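Local coordinates for protein cytochrome c (Rhodothermus marinus, PDB 3CP5) that binds one covalently attached heme c and probably carries electrons between redox partners, at residues P69-N74 against H86-Q91; N74-P79 against E108-I113. All coordinates share one frame; numbering follows the deposited sequence.

Contact 1 (P69-N74 against H86-Q91). With HEC (heme c), chain C.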
loop_
_atom_site.group_PDB
_atom_site.type_symbol
_atom_site.label_atom_id
_atom_site.label_comp_id
_atom_site.label_asym_id
_atom_site.label_seq_id
_atom_site.Cartn_x
_atom_site.Cartn_y
_atom_site.Cartn_z
ATOM N N PRO A 69 6.075 1.705 5.648
ATOM C CA PRO A 69 5.294 2.668 4.851
ATOM C C PRO A 69 5.870 2.988 3.498
ATOM O O PRO A 69 5.106 3.267 2.558
ATOM C CB PRO A 69 5.222 3.863 5.805
ATOM C CG PRO A 69 6.465 3.801 6.616
ATOM C CD PRO A 69 6.550 2.314 6.925
ATOM N N VAL A 70 7.182 2.976 3.333
ATOM C CA VAL A 70 7.782 3.283 2.045
ATOM C C VAL A 70 7.475 2.142 1.101
ATOM O O VAL A 70 7.115 2.401 -0.079
ATOM C CB VAL A 70 9.273 3.573 2.196
ATOM C CG1 VAL A 70 9.893 3.772 0.835
ATOM C CG2 VAL A 70 9.474 4.791 3.097
ATOM N N TYR A 71 7.579 0.894 1.510
ATOM C CA TYR A 71 7.106 -0.210 0.681
ATOM C C TYR A 71 5.675 -0.027 0.248
ATOM O O TYR A 71 5.357 -0.205 -0.912
ATOM C CB TYR A 71 7.295 -1.533 1.429
ATOM C CG TYR A 71 6.726 -2.774 0.768
ATOM C CD1 TYR A 71 7.489 -3.553 -0.091
ATOM C CD2 TYR A 71 5.425 -3.178 0.988
ATOM C CE1 TYR A 71 6.935 -4.677 -0.683
ATOM C CE2 TYR A 71 4.849 -4.292 0.431
ATOM C CZ TYR A 71 5.626 -5.051 -0.408
ATOM O OH TYR A 71 5.076 -6.174 -0.990
ATOM N N ILE A 72 4.777 0.260 1.183
ATOM C CA ILE A 72 3.378 0.337 0.809
ATOM C C ILE A 72 3.129 1.478 -0.172
ATOM O O ILE A 72 2.391 1.302 -1.135
ATOM C CB ILE A 72 2.532 0.497 2.076
ATOM C CG1 ILE A 72 2.619 -0.751 2.974
ATOM C CG2 ILE A 72 1.069 0.802 1.760
ATOM C CD1 ILE A 72 2.120 -0.518 4.397
ATOM N N MET A 73 3.736 2.657 0.027
ATOM C CA MET A 73 3.605 3.776 -0.909
ATOM C C MET A 73 4.107 3.411 -2.288
ATOM O O MET A 73 3.463 3.724 -3.299
ATOM C CB MET A 73 4.396 5.001 -0.395
ATOM C CG MET A 73 3.855 5.570 0.903
ATOM S SD MET A 73 2.394 6.576 0.573
ATOM C CE MET A 73 3.144 8.006 -0.185
ATOM N N ASN A 74 5.254 2.725 -2.378
ATOM C CA ASN A 74 5.813 2.437 -3.714
ATOM C C ASN A 74 5.104 1.310 -4.447
ATOM O O ASN A 74 5.102 1.271 -5.670
ATOM C CB ASN A 74 7.319 2.195 -3.561
ATOM C CG ASN A 74 8.058 3.491 -3.327
ATOM O OD1 ASN A 74 7.563 4.588 -3.592
ATOM N ND2 ASN A 74 9.256 3.447 -2.816
ATOM N N HIS A 86 11.471 -6.001 -6.261
ATOM C CA HIS A 86 11.339 -6.250 -4.829
ATOM C C HIS A 86 10.934 -7.694 -4.603
ATOM O O HIS A 86 9.910 -8.117 -5.113
ATOM C CB HIS A 86 10.320 -5.313 -4.187
ATOM C CG HIS A 86 10.515 -5.239 -2.698
ATOM N ND1 HIS A 86 10.203 -6.287 -1.859
ATOM C CD2 HIS A 86 11.062 -4.241 -1.963
ATOM C CE1 HIS A 86 10.529 -5.922 -0.618
ATOM N NE2 HIS A 86 11.048 -4.690 -0.660
ATOM N N PRO A 87 11.711 -8.483 -3.872
ATOM C CA PRO A 87 11.412 -9.913 -3.709
ATOM C C PRO A 87 10.070 -10.242 -3.086
ATOM O O PRO A 87 9.505 -11.282 -3.427
ATOM C CB PRO A 87 12.497 -10.451 -2.763
ATOM C CG PRO A 87 13.184 -9.269 -2.258
ATOM C CD PRO A 87 12.937 -8.128 -3.168
ATOM N N VAL A 88 9.543 -9.383 -2.218
ATOM C CA VAL A 88 8.267 -9.712 -1.618
ATOM C C VAL A 88 7.138 -9.615 -2.639
ATOM O O VAL A 88 6.266 -10.479 -2.708
ATOM C CB VAL A 88 8.023 -8.757 -0.450
ATOM C CG1 VAL A 88 6.650 -8.957 0.098
ATOM C CG2 VAL A 88 9.117 -9.015 0.606
ATOM N N MET A 89 7.157 -8.546 -3.460
ATOM C CA MET A 89 6.151 -8.400 -4.524
ATOM C C MET A 89 6.311 -9.478 -5.583
ATOM O O MET A 89 5.333 -9.991 -6.137
ATOM C CB MET A 89 6.163 -7.009 -5.172
ATOM C CG MET A 89 5.431 -5.946 -4.402
ATOM S SD MET A 89 3.647 -6.171 -4.386
ATOM C CE MET A 89 3.061 -5.549 -5.945
ATOM N N LYS A 90 7.547 -9.825 -5.895
ATOM C CA LYS A 90 7.717 -10.901 -6.898
ATOM C C LYS A 90 7.113 -12.195 -6.377
ATOM O O LYS A 90 6.415 -12.910 -7.113
ATOM C CB LYS A 90 9.191 -10.994 -7.302
ATOM C CG LYS A 90 9.444 -11.650 -8.616
ATOM C CD LYS A 90 10.922 -11.753 -8.980
ATOM C CE LYS A 90 11.175 -12.914 -9.945
ATOM N NZ LYS A 90 12.384 -12.762 -10.798
ATOM N N GLN A 91 7.318 -12.573 -5.116
ATOM C CA GLN A 91 6.691 -13.781 -4.565
ATOM C C GLN A 91 5.177 -13.680 -4.627
ATOM O O GLN A 91 4.485 -14.696 -4.885
ATOM C CB GLN A 91 7.147 -14.066 -3.126
ATOM C CG GLN A 91 6.586 -15.370 -2.540
ATOM C CD GLN A 91 5.222 -15.439 -1.910
ATOM O OE1 GLN A 91 4.452 -16.405 -2.111
ATOM N NE2 GLN A 91 4.865 -14.368 -1.215
HETATM FE FE HEC C . -2.792 -4.262 -4.695
HETATM C CHA HEC C . -0.441 -6.535 -3.700
HETATM C CHB HEC C . -2.025 -2.266 -2.041
HETATM C CHC HEC C . -4.911 -1.861 -5.928
HETATM C CHD HEC C . -3.965 -6.470 -6.978
HETATM N NA HEC C . -1.518 -4.397 -3.178
HETATM C C1A HEC C . -0.560 -5.385 -2.934
HETATM C C2A HEC C . 0.261 -4.987 -1.817
HETATM C C3A HEC C . -0.195 -3.822 -1.337
HETATM C C4A HEC C . -1.293 -3.440 -2.215
HETATM C CMA HEC C . 0.318 -3.008 -0.129
HETATM C CAA HEC C . 1.359 -5.842 -1.138
HETATM C CBA HEC C . 0.831 -6.695 0.017
HETATM C CGA HEC C . 1.925 -7.349 0.827
HETATM O O1A HEC C . 1.578 -8.266 1.642
HETATM O O2A HEC C . 3.108 -6.931 0.710
HETATM N NB HEC C . -3.412 -2.458 -4.096
HETATM C C1B HEC C . -3.064 -1.869 -2.895
HETATM C C2B HEC C . -3.742 -0.605 -2.778
HETATM C C3B HEC C . -4.503 -0.416 -3.895
HETATM C C4B HEC C . -4.286 -1.590 -4.717
HETATM C CMB HEC C . -3.592 0.310 -1.537
HETATM C CAB HEC C . -5.278 0.848 -4.318
HETATM C CBB HEC C . -4.484 2.015 -4.401
HETATM N NC HEC C . -4.105 -4.157 -6.198
HETATM C C1C HEC C . -4.880 -3.070 -6.599
HETATM C C2C HEC C . -5.707 -3.423 -7.736
HETATM C C3C HEC C . -5.458 -4.707 -8.037
HETATM C C4C HEC C . -4.513 -5.183 -7.055
HETATM C CMC HEC C . -6.817 -2.516 -8.252
HETATM C CAC HEC C . -6.238 -5.648 -9.005
HETATM C CBC HEC C . -6.247 -5.186 -10.350
HETATM N ND HEC C . -2.278 -6.119 -5.224
HETATM C C1D HEC C . -2.911 -6.884 -6.197
HETATM C C2D HEC C . -2.273 -8.201 -6.261
HETATM C C3D HEC C . -1.229 -8.161 -5.425
HETATM C C4D HEC C . -1.290 -6.894 -4.724
HETATM C CMD HEC C . -2.756 -9.281 -7.267
HETATM C CAD HEC C . -0.125 -9.207 -5.184
HETATM C CBD HEC C . 1.095 -8.893 -6.085
HETATM C CGD HEC C . 0.686 -8.995 -7.537
HETATM O O1D HEC C . 0.767 -7.970 -8.274
HETATM O O2D HEC C . 0.257 -10.153 -7.904
#
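The hydroxyl of Tyr71 lies wedged against two side chains of the helix that starts after His86 while it hydrogen-bonds to the heme: Tyr71 OH donates to the propionate oxygen O2A of heme c over 2.7 Å, and Val88 CG1 and Met89 CG each come within 3.4 Å of the same Tyr71 OH. The propionate oxygen sits at the edge of the phenol ring, near its plane, whereas the two aliphatic groups approach obliquely. With CG anti to the backbone N (chi1 174°), the Tyr71 ring leaves helix 69-77 pointing across to segment 86-91, which brings its far end between that segment and the heme.

Further back along the ring, Tyr71 and His86 form a T-shaped pair. Centroids 5.0 Å apart and planes turned by 67° define it, with the CD1-CE1 edge of the tyrosine directed at the imidazole face; Tyr71 CE1 is 3.8 Å from His86 CE1, above that plane and displaced toward the rim. The imidazole is fixed from two sides. His86 ND1 accepts from Val88 N at 3.2 Å, the donor nearly in the ring plane, so His86 serves as the N-cap of helix 87-96, and His86 NE2 is hydrogen-bonded to Pro10 O.

Met89, bent at chi2 and chi3, runs from the tyrosine hydroxyl to the other propionate arm, where its CE stops 3.9 Å from HEC CBD. Arg67 NE is also hydrogen-bonded to the heme. The chemistry thus implies a heme-edge site in which the tyrosine hydroxyl donates a hydrogen bond to a propionate oxygen among apolar groups, a bond likely to steady the carboxylate, while the histidine, hydrogen-bonded at both ring nitrogens, probably limits how the ring beside it can turn.

Contact 2 (N74-P79 against E108-I113); sequences NVMLNP and EQARAI. With HEC (heme c), chain C.
Met76 meets Ala110 and Ile113 through its thioether end, and the contact between the two helices is entirely one of van der Waals packing. The closest apolar approach is Met76 SD to Ile113 CG2 at 3.7 Å; Ala110 CB lies 4.0 Å from the same sulfur. Holding CG anti to the carbonyl carbon (chi1 -73°) and extended at chi2, the methionine reaches out before bending at chi3, which turns its methyl toward the other helix, Met76 CE ending 3.4 Å from Ala110 O. Beside it, Leu77 closes on the small alanine with its branch point and both methyls, Leu77 CG being 3.9 Å from Ala110 CB.

A second set of contacts is made with the porphyrin. Met76 CG touches the heme methyl CMB at 3.6 Å, and Ile113 CD1 packs on HEC CBB at 3.8 Å, so methionine and isoleucine together cover the pyrrole B border. Val75 CG1 lies 3.7 Å from HEC C3A, on the neighbouring pyrrole. Replacing Met76 with an alanine would probably open a gap between Ile113, Ala110 and the heme methyl, leaving Ile113 CG2 without the sulfur it packs on.

Asn78, just after helix 69-77, caps the following helix 79-85 through its OD1, which accepts from Gly81 N. Helix 107-123 rests on helix 31-44 as well, through Ile113 on Leu40 and Ala112 on Leu33, while Val75 packs on the axial ligand Met100; the contact therefore joins helix 69-77 to the C-terminal helix of the cytochrome c fold beside the heme.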
loop_
_atom_site.group_PDB
_atom_site.type_symbol
_atom_site.label_atom_id
_atom_site.label_comp_id
_atom_site.label_asym_id
_atom_site.label_seq_id
_atom_site.Cartn_x
_atom_site.Cartn_y
_atom_site.Cartn_z
ATOM N N ASN A 74 5.254 2.725 -2.378
ATOM C CA ASN A 74 5.813 2.437 -3.714
ATOM C C ASN A 74 5.104 1.310 -4.447
ATOM O O ASN A 74 5.102 1.271 -5.670
ATOM C CB ASN A 74 7.319 2.195 -3.561
ATOM C CG ASN A 74 8.058 3.491 -3.327
ATOM O OD1 ASN A 74 7.563 4.588 -3.592
ATOM N ND2 ASN A 74 9.256 3.447 -2.816
ATOM N N VAL A 75 4.480 0.371 -3.731
ATOM C CA VAL A 75 3.589 -0.608 -4.378
ATOM C C VAL A 75 2.430 0.131 -5.042
ATOM O O VAL A 75 2.073 -0.163 -6.186
ATOM C CB VAL A 75 3.087 -1.668 -3.374
ATOM C CG1 VAL A 75 1.956 -2.466 -3.994
ATOM C CG2 VAL A 75 4.205 -2.618 -2.942
ATOM N N MET A 76 1.818 1.123 -4.357
ATOM C CA MET A 76 0.747 1.911 -4.947
ATOM C C MET A 76 1.169 2.766 -6.136
ATOM O O MET A 76 0.449 2.842 -7.160
ATOM C CB MET A 76 0.101 2.840 -3.872
ATOM C CG MET A 76 -0.768 2.127 -2.855
ATOM S SD MET A 76 -1.631 3.411 -1.881
ATOM C CE MET A 76 -0.672 3.453 -0.375
ATOM N N LEU A 77 2.313 3.436 -6.009
ATOM C CA LEU A 77 2.762 4.411 -6.975
ATOM C C LEU A 77 3.548 3.826 -8.155
ATOM O O LEU A 77 3.538 4.455 -9.228
ATOM C CB LEU A 77 3.590 5.487 -6.294
ATOM C CG LEU A 77 2.783 6.320 -5.312
ATOM C CD1 LEU A 77 3.722 7.127 -4.393
ATOM C CD2 LEU A 77 1.874 7.281 -6.032
ATOM N N ASN A 78 4.192 2.682 -7.909
ATOM C CA ASN A 78 5.132 2.030 -8.829
ATOM C C ASN A 78 5.029 0.531 -8.749
ATOM O O ASN A 78 6.014 -0.163 -8.490
ATOM C CB ASN A 78 6.562 2.529 -8.504
ATOM C CG ASN A 78 7.594 2.075 -9.477
ATOM O OD1 ASN A 78 7.321 1.705 -10.618
ATOM N ND2 ASN A 78 8.823 2.168 -8.994
ATOM N N PRO A 79 3.825 -0.024 -8.941
ATOM C CA PRO A 79 3.702 -1.469 -8.748
ATOM C C PRO A 79 4.582 -2.250 -9.725
ATOM O O PRO A 79 5.156 -3.299 -9.472
ATOM C CB PRO A 79 2.206 -1.718 -8.987
ATOM C CG PRO A 79 1.803 -0.587 -9.881
ATOM C CD PRO A 79 2.561 0.593 -9.307
ATOM N N GLU A 108 0.184 12.342 -2.976
ATOM C CA GLU A 108 -0.768 12.719 -1.919
ATOM C C GLU A 108 -1.933 11.728 -1.796
ATOM O O GLU A 108 -2.352 11.456 -0.714
ATOM C CB GLU A 108 -1.369 14.133 -2.031
ATOM C CG GLU A 108 -2.129 14.559 -0.744
ATOM C CD GLU A 108 -3.565 14.045 -0.541
ATOM O OE1 GLU A 108 -4.243 13.655 -1.498
ATOM O OE2 GLU A 108 -3.987 14.118 0.630
ATOM N N GLN A 109 -2.412 11.205 -2.938
ATOM C CA GLN A 109 -3.448 10.186 -2.884
ATOM C C GLN A 109 -2.933 8.960 -2.161
ATOM O O GLN A 109 -3.614 8.409 -1.305
ATOM C CB GLN A 109 -3.929 9.773 -4.266
ATOM C CG GLN A 109 -4.730 10.867 -4.988
ATOM C CD GLN A 109 -4.928 10.405 -6.421
ATOM O OE1 GLN A 109 -3.954 10.275 -7.163
ATOM N NE2 GLN A 109 -6.176 10.081 -6.809
ATOM N N ALA A 110 -1.717 8.523 -2.519
ATOM C CA ALA A 110 -1.169 7.329 -1.882
ATOM C C ALA A 110 -0.957 7.573 -0.386
ATOM O O ALA A 110 -1.208 6.690 0.455
ATOM C CB ALA A 110 0.130 6.915 -2.577
ATOM N N ARG A 111 -0.517 8.776 0.001
ATOM C CA ARG A 111 -0.288 9.058 1.430
ATOM C C ARG A 111 -1.596 9.038 2.209
ATOM O O ARG A 111 -1.641 8.584 3.369
ATOM C CB ARG A 111 0.456 10.375 1.519
ATOM C CG ARG A 111 0.774 10.820 2.952
ATOM C CD ARG A 111 1.670 9.786 3.647
ATOM N NE ARG A 111 1.872 10.089 5.059
ATOM C CZ ARG A 111 1.040 9.736 6.055
ATOM N NH1 ARG A 111 -0.080 9.051 5.866
ATOM N NH2 ARG A 111 1.373 10.087 7.286
ATOM N N ALA A 112 -2.704 9.489 1.609
ATOM C CA ALA A 112 -4.033 9.391 2.232
ATOM C C ALA A 112 -4.465 7.955 2.425
ATOM O O ALA A 112 -4.952 7.543 3.471
ATOM C CB ALA A 112 -5.052 10.210 1.422
ATOM N N ILE A 113 -4.280 7.119 1.383
ATOM C CA ILE A 113 -4.589 5.706 1.475
ATOM C C ILE A 113 -3.763 5.059 2.565
ATOM O O ILE A 113 -4.278 4.251 3.363
ATOM C CB ILE A 113 -4.458 4.990 0.107
ATOM C CG1 ILE A 113 -5.463 5.549 -0.900
ATOM C CG2 ILE A 113 -4.600 3.497 0.250
ATOM C CD1 ILE A 113 -5.269 5.077 -2.315
HETATM FE FE HEC C . -2.792 -4.262 -4.695
HETATM C CHA HEC C . -0.441 -6.535 -3.700
HETATM C CHB HEC C . -2.025 -2.266 -2.041
HETATM C CHC HEC C . -4.911 -1.861 -5.928
HETATM C CHD HEC C . -3.965 -6.470 -6.978
HETATM N NA HEC C . -1.518 -4.397 -3.178
HETATM C C1A HEC C . -0.560 -5.385 -2.934
HETATM C C2A HEC C . 0.261 -4.987 -1.817
HETATM C C3A HEC C . -0.195 -3.822 -1.337
HETATM C C4A HEC C . -1.293 -3.440 -2.215
HETATM C CMA HEC C . 0.318 -3.008 -0.129
HETATM C CAA HEC C . 1.359 -5.842 -1.138
HETATM C CBA HEC C . 0.831 -6.695 0.017
HETATM C CGA HEC C . 1.925 -7.349 0.827
HETATM O O1A HEC C . 1.578 -8.266 1.642
HETATM O O2A HEC C . 3.108 -6.931 0.710
HETATM N NB HEC C . -3.412 -2.458 -4.096
HETATM C C1B HEC C . -3.064 -1.869 -2.895
HETATM C C2B HEC C . -3.742 -0.605 -2.778
HETATM C C3B HEC C . -4.503 -0.416 -3.895
HETATM C C4B HEC C . -4.286 -1.590 -4.717
HETATM C CMB HEC C . -3.592 0.310 -1.537
HETATM C CAB HEC C . -5.278 0.848 -4.318
HETATM C CBB HEC C . -4.484 2.015 -4.401
HETATM N NC HEC C . -4.105 -4.157 -6.198
HETATM C C1C HEC C . -4.880 -3.070 -6.599
HETATM C C2C HEC C . -5.707 -3.423 -7.736
HETATM C C3C HEC C . -5.458 -4.707 -8.037
HETATM C C4C HEC C . -4.513 -5.183 -7.055
HETATM C CMC HEC C . -6.817 -2.516 -8.252
HETATM C CAC HEC C . -6.238 -5.648 -9.005
HETATM C CBC HEC C . -6.247 -5.186 -10.350
HETATM N ND HEC C . -2.278 -6.119 -5.224
HETATM C C1D HEC C . -2.911 -6.884 -6.197
HETATM C C2D HEC C . -2.273 -8.201 -6.261
HETATM C C3D HEC C . -1.229 -8.161 -5.425
HETATM C C4D HEC C . -1.290 -6.894 -4.724
HETATM C CMD HEC C . -2.756 -9.281 -7.267
HETATM C CAD HEC C . -0.125 -9.207 -5.184
HETATM C CBD HEC C . 1.095 -8.893 -6.085
HETATM C CGD HEC C . 0.686 -8.995 -7.537
HETATM O O1D HEC C . 0.767 -7.970 -8.274
HETATM O O2D HEC C . 0.257 -10.153 -7.904
#

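Both contacts are buried and draw on helix 69-77. Their segments overlap at Asn74, which takes part in neither contact; the working residues are Tyr71 in contact 1, facing helix 87-96, and Met76 and Leu77 in contact 2, facing helix 107-123. Their centres are 11 Å apart, and both border the heme. At contact 1 the chemistry is mixed, aromatic and polar, near the propionates; contact 2, at the pyrrole B border, is apolar, with sulfur and aliphatic carbons. Two methionines connect them: Met89 CE packs 3.8 Å from Val75 CG1, and Met73 SD lies 3.6 Å from Ala110 O. Helix 69-77 thus lies between two partners that follow each other in the chain.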